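PDB 4UHP: bacteriocin immunity protein, which binds the DNase of pyocin AP41 in a tight complex and so probably protects the producing cell from it. Local coordinates for residues I18-E21 and F22-K26; I71-E74 and V75-R79. All blocks are in the same frame, centred on the assembly; numbering follows the deposited sequence.

Contact 1 (I18-E21 and F22-K26)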
loop_
_atom_site.group_PDB
_atom_site.type_symbol
_atom_site.label_atom_id
_atom_site.label_comp_id
_atom_site.label_asym_id
_atom_site.label_seq_id
_atom_site.Cartn_x
_atom_site.Cartn_y
_atom_site.Cartn_z
ATOM N N ILE D 18 -5.643 -13.375 -11.467
ATOM C CA ILE D 18 -5.983 -12.243 -10.613
ATOM C C ILE D 18 -4.771 -11.768 -9.818
ATOM O O ILE D 18 -4.526 -10.564 -9.698
ATOM C CB ILE D 18 -7.121 -12.595 -9.634
ATOM C CG1 ILE D 18 -8.401 -12.937 -10.396
ATOM C CG2 ILE D 18 -7.373 -11.454 -8.664
ATOM C CD1 ILE D 18 -9.564 -13.273 -9.494
ATOM N N ILE D 19 -4.013 -12.720 -9.280
ATOM C CA ILE D 19 -2.854 -12.398 -8.454
ATOM C C ILE D 19 -1.782 -11.652 -9.251
ATOM O O ILE D 19 -1.128 -10.744 -8.733
ATOM C CB ILE D 19 -2.243 -13.666 -7.832
ATOM C CG1 ILE D 19 -3.307 -14.434 -7.047
ATOM C CG2 ILE D 19 -1.086 -13.306 -6.919
ATOM C CD1 ILE D 19 -3.987 -13.598 -5.979
ATOM N N GLU D 20 -1.620 -12.020 -10.517
ATOM C CA GLU D 20 -0.636 -11.380 -11.383
ATOM C C GLU D 20 -0.902 -9.881 -11.530
ATOM O O GLU D 20 0.008 -9.103 -11.813
ATOM C CB GLU D 20 -0.622 -12.050 -12.758
ATOM C CG GLU D 20 0.018 -13.428 -12.764
ATOM C CD GLU D 20 -0.167 -14.159 -14.080
ATOM O OE1 GLU D 20 -1.051 -13.761 -14.867
ATOM O OE2 GLU D 20 0.569 -15.140 -14.321
ATOM N N GLU D 21 -2.153 -9.484 -11.323
ATOM C CA GLU D 21 -2.547 -8.089 -11.471
ATOM C C GLU D 21 -1.973 -7.232 -10.338
ATOM O O GLU D 21 -1.956 -6.004 -10.423
ATOM C CB GLU D 21 -4.075 -7.979 -11.527
ATOM C CG GLU D 21 -4.593 -6.690 -12.143
ATOM C CD GLU D 21 -5.971 -6.845 -12.771
ATOM O OE1 GLU D 21 -6.408 -7.995 -12.990
ATOM O OE2 GLU D 21 -6.618 -5.812 -13.044
ATOM N N PHE D 22 -1.488 -7.885 -9.285
ATOM C CA PHE D 22 -0.830 -7.185 -8.186
ATOM C C PHE D 22 0.651 -6.935 -8.477
ATOM O O PHE D 22 1.387 -6.458 -7.614
ATOM C CB PHE D 22 -0.978 -7.976 -6.884
ATOM C CG PHE D 22 -2.389 -8.046 -6.379
ATOM C CD1 PHE D 22 -2.897 -7.053 -5.561
ATOM C CD2 PHE D 22 -3.211 -9.102 -6.731
ATOM C CE1 PHE D 22 -4.197 -7.113 -5.100
ATOM C CE2 PHE D 22 -4.511 -9.168 -6.273
ATOM C CZ PHE D 22 -5.005 -8.172 -5.456
ATOM N N PHE D 23 1.077 -7.251 -9.696
ATOM C CA PHE D 23 2.476 -7.094 -10.084
ATOM C C PHE D 23 2.613 -6.376 -11.422
ATOM O O PHE D 23 3.678 -5.858 -11.747
ATOM C CB PHE D 23 3.168 -8.458 -10.155
ATOM C CG PHE D 23 3.269 -9.157 -8.828
ATOM C CD1 PHE D 23 2.220 -9.927 -8.353
ATOM C CD2 PHE D 23 4.416 -9.051 -8.060
ATOM C CE1 PHE D 23 2.310 -10.573 -7.131
ATOM C CE2 PHE D 23 4.515 -9.696 -6.840
ATOM C CZ PHE D 23 3.458 -10.456 -6.373
ATOM N N LYS D 24 1.534 -6.364 -12.197
ATOM C CA LYS D 24 1.525 -5.738 -13.515
ATOM C C LYS D 24 0.220 -4.988 -13.738
ATOM O O LYS D 24 -0.765 -5.218 -13.036
ATOM C CB LYS D 24 1.718 -6.783 -14.619
ATOM C CG LYS D 24 0.416 -7.363 -15.158
ATOM C CD LYS D 24 0.674 -8.376 -16.262
ATOM C CE LYS D 24 0.536 -9.801 -15.751
ATOM N NZ LYS D 24 0.298 -10.775 -16.853
ATOM N N ASN D 25 0.215 -4.094 -14.719
ATOM C CA ASN D 25 -0.994 -3.355 -15.059
ATOM C C ASN D 25 -1.789 -4.054 -16.156
ATOM O O ASN D 25 -1.779 -3.624 -17.309
ATOM C CB ASN D 25 -0.648 -1.930 -15.492
ATOM C CG ASN D 25 -1.847 -1.005 -15.456
ATOM O OD1 ASN D 25 -2.988 -1.452 -15.344
ATOM N ND2 ASN D 25 -1.594 0.295 -15.555
ATOM N N LYS D 26 -2.481 -5.128 -15.786
ATOM C CA LYS D 26 -3.291 -5.885 -16.734
ATOM C C LYS D 26 -4.462 -5.074 -17.263
ATOM O O LYS D 26 -4.755 -5.098 -18.457
ATOM C CB LYS D 26 -3.813 -7.170 -16.087
ATOM C CG LYS D 26 -2.971 -8.393 -16.381
ATOM C CD LYS D 26 -3.707 -9.668 -16.019
ATOM C CE LYS D 26 -2.897 -10.895 -16.381
ATOM N NZ LYS D 26 -3.621 -12.135 -16.023
HETATM O O HOH W 1 -4.451 -3.903 -13.639
#
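Phe22 N donates to Ile19 O at 2.9 Å and Phe23 N to Glu20 O at 3.0 Å; both bonds are i to i+3, with each donor more than 50° out of the carbonyl plane. Lys24 N adds a weak i to i+4 bond that shares Glu20 O. In both phenylalanines, CG stands opposite the carbonyl carbon (chi1 near -66°). Phe22 CD2 has Ile19 O 3.3 Å away at the ring edge, near its plane, and Ile18 O at 3.6 Å, oblique to the ring, which reaches Met38, Leu41 and Val42 of helix 31-49. Phe23 presents CD1 edge-on to Ile19 O at 3.5 Å, the oxygen lying in the plane of the ring.

On the polar side, the carboxylate of Glu20 meets two lysines through one oxygen. The extended chain of Lys26 brings NZ to 3.3 Å from Glu20 OE1, nearly along the C-O axis, and Lys26 NZ also bonds Glu17 O. Lys24, bent at chi3, sends NZ to the same OE1 in a long salt bridge. Glu21 instead turns its carboxylate to Arg37 and to a water that bonds Glu21 OE2 and, weakly, Asn25 OD1, leaving its CG to pack 4.0 Å from Lys26 CB.

The pyocin chain also meets 22-26: a polar side chain of it bonds Phe22 O, and others pack on Phe22, Phe23 and Asn25. Lys26, with a smaller share from the more distant Lys24, would be expected to stabilise the charged form of Glu20, while Arg37 probably does the same for the buried Glu21.

Contact 2 (I71-E74 and V75-R79); sequences IVKE and VKEWR
Val75 and Ile71 meet where the helix is packed: Val75 N bonds Ile71 O at 3.0 Å, and Val75 CG2 lies 3.4 Å from that oxygen. Three further i to i+4 bonds, from Lys76 N, Glu77 N and Trp78 N, are nearly straight, with N-H...O angles of 158-168°. The apolar side chains here face the protein: Ile71 and Val75 both touch Phe45 of helix 31-49, and Val72 reaches Leu16 of helix 12-19.

On the flank between this packed side and solvent, a bend at chi2 turns the Glu74 carboxylate along the helix, with OE2 3.9 Å from Trp78 CB; the same oxygen is bonded by His51 NE2, whose ring also meets that of Trp78.

The solvent side is held by charge and water. Lys73 runs extended until chi4, where a turn of 62° brings NZ to 3.0 Å from Glu77 OE2, approaching from above the carboxylate plane. The other oxygen, Glu77 OE1, and Glu74 OE1 lie 4.4 Å apart, and one water donates to both, bridging like charges that would otherwise probably repel.

Charged residues along one face, tied in part by the Lys73-Glu77 bridge, and Ile71, Val72 and Val75 along the other mark an amphipathic helix, here the last helix of the all-helical immunity-protein fold.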
loop_
_atom_site.group_PDB
_atom_site.type_symbol
_atom_site.label_atom_id
_atom_site.label_comp_id
_atom_site.label_asym_id
_atom_site.label_seq_id
_atom_site.Cartn_x
_atom_site.Cartn_y
_atom_site.Cartn_z
ATOM N N ILE D 71 2.259 -16.802 -3.914
ATOM C CA ILE D 71 1.019 -16.366 -3.280
ATOM C C ILE D 71 -0.072 -17.427 -3.428
ATOM O O ILE D 71 -0.750 -17.779 -2.460
ATOM C CB ILE D 71 0.524 -15.038 -3.877
ATOM C CG1 ILE D 71 1.548 -13.931 -3.612
ATOM C CG2 ILE D 71 -0.832 -14.669 -3.298
ATOM C CD1 ILE D 71 1.221 -12.616 -4.273
ATOM N N VAL D 72 -0.237 -17.931 -4.645
ATOM C CA VAL D 72 -1.209 -18.984 -4.909
ATOM C C VAL D 72 -0.887 -20.232 -4.090
ATOM O O VAL D 72 -1.779 -20.850 -3.508
ATOM C CB VAL D 72 -1.260 -19.343 -6.408
ATOM C CG1 VAL D 72 -2.101 -20.592 -6.637
ATOM C CG2 VAL D 72 -1.809 -18.175 -7.213
ATOM N N LYS D 73 0.395 -20.584 -4.031
ATOM C CA LYS D 73 0.827 -21.767 -3.294
ATOM C C LYS D 73 0.594 -21.616 -1.787
ATOM O O LYS D 73 0.214 -22.573 -1.114
ATOM C CB LYS D 73 2.300 -22.063 -3.583
ATOM C CG LYS D 73 2.824 -23.314 -2.903
ATOM C CD LYS D 73 4.257 -23.584 -3.309
ATOM C CE LYS D 73 4.891 -24.692 -2.484
ATOM N NZ LYS D 73 4.198 -25.998 -2.663
ATOM N N GLU D 74 0.808 -20.412 -1.263
ATOM C CA GLU D 74 0.527 -20.149 0.145
ATOM C C GLU D 74 -0.962 -20.304 0.436
ATOM O O GLU D 74 -1.344 -20.886 1.451
ATOM C CB GLU D 74 1.000 -18.751 0.550
ATOM C CG GLU D 74 0.496 -18.294 1.918
ATOM C CD GLU D 74 0.884 -19.237 3.047
ATOM O OE1 GLU D 74 1.953 -19.879 2.954
ATOM O OE2 GLU D 74 0.118 -19.329 4.032
ATOM N N VAL D 75 -1.797 -19.789 -0.463
ATOM C CA VAL D 75 -3.241 -19.929 -0.322
ATOM C C VAL D 75 -3.638 -21.404 -0.360
ATOM O O VAL D 75 -4.354 -21.888 0.521
ATOM C CB VAL D 75 -4.001 -19.155 -1.423
ATOM C CG1 VAL D 75 -5.465 -19.573 -1.465
ATOM C CG2 VAL D 75 -3.881 -17.649 -1.198
ATOM N N LYS D 76 -3.156 -22.113 -1.375
ATOM C CA LYS D 76 -3.463 -23.530 -1.546
ATOM C C LYS D 76 -3.056 -24.340 -0.316
ATOM O O LYS D 76 -3.850 -25.123 0.212
ATOM C CB LYS D 76 -2.772 -24.073 -2.799
ATOM C CG LYS D 76 -3.103 -25.515 -3.127
ATOM C CD LYS D 76 -2.648 -25.880 -4.531
ATOM C CE LYS D 76 -1.146 -25.729 -4.685
ATOM N NZ LYS D 76 -0.696 -26.092 -6.057
ATOM N N GLU D 77 -1.827 -24.128 0.149
ATOM C CA GLU D 77 -1.301 -24.843 1.307
ATOM C C GLU D 77 -2.070 -24.541 2.591
ATOM O O GLU D 77 -2.367 -25.449 3.366
ATOM C CB GLU D 77 0.183 -24.519 1.509
ATOM C CG GLU D 77 1.109 -25.216 0.519
ATOM C CD GLU D 77 2.579 -24.925 0.779
ATOM O OE1 GLU D 77 2.884 -24.002 1.565
ATOM O OE2 GLU D 77 3.435 -25.632 0.202
ATOM N N TRP D 78 -2.393 -23.272 2.823
ATOM C CA TRP D 78 -3.084 -22.911 4.051
ATOM C C TRP D 78 -4.496 -23.488 4.086
ATOM O O TRP D 78 -4.945 -23.983 5.117
ATOM C CB TRP D 78 -3.147 -21.393 4.238
ATOM C CG TRP D 78 -3.943 -21.041 5.452
ATOM C CD1 TRP D 78 -3.496 -21.004 6.739
ATOM C CD2 TRP D 78 -5.338 -20.723 5.502
ATOM N NE1 TRP D 78 -4.522 -20.666 7.585
ATOM C CE2 TRP D 78 -5.665 -20.492 6.851
ATOM C CE3 TRP D 78 -6.341 -20.605 4.535
ATOM C CZ2 TRP D 78 -6.953 -20.151 7.257
ATOM C CZ3 TRP D 78 -7.618 -20.263 4.939
ATOM C CH2 TRP D 78 -7.913 -20.042 6.289
ATOM N N ARG D 79 -5.195 -23.423 2.959
ATOM C CA ARG D 79 -6.562 -23.919 2.907
ATOM C C ARG D 79 -6.608 -25.437 3.040
ATOM O O ARG D 79 -7.529 -25.980 3.647
ATOM C CB ARG D 79 -7.246 -23.468 1.618
ATOM C CG ARG D 79 -7.529 -21.975 1.596
ATOM C CD ARG D 79 -8.406 -21.586 0.434
ATOM N NE ARG D 79 -9.688 -22.282 0.450
ATOM C CZ ARG D 79 -10.800 -21.794 0.992
ATOM N NH1 ARG D 79 -10.798 -20.600 1.573
ATOM N NH2 ARG D 79 -11.918 -22.504 0.950
HETATM O O HOH W 2 2.722 -22.414 3.483
#

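How the contacts relate
Contact 1 runs from helix 12-19 into the loop that follows and contact 2 lies within helix 68-81; their centres are about 17 Å apart, on opposite sides of the centre of the chain, yet their apolar faces meet. Ile71 CD1 touches two side chains of contact 1, 3.6 Å from Ile19 CG2 and 3.7 Å from Phe23 CE1, and Val72 CG2 lies 4.0 Å from Ile19 CG1. Phe45 of helix 31-49 touches Ile19, Ile71 and Val75, so three helices share this patch of core. Their outer surfaces differ: residues of 22-26 touch the pyocin chain, whereas no other protein chain of the assembly reaches 71-79.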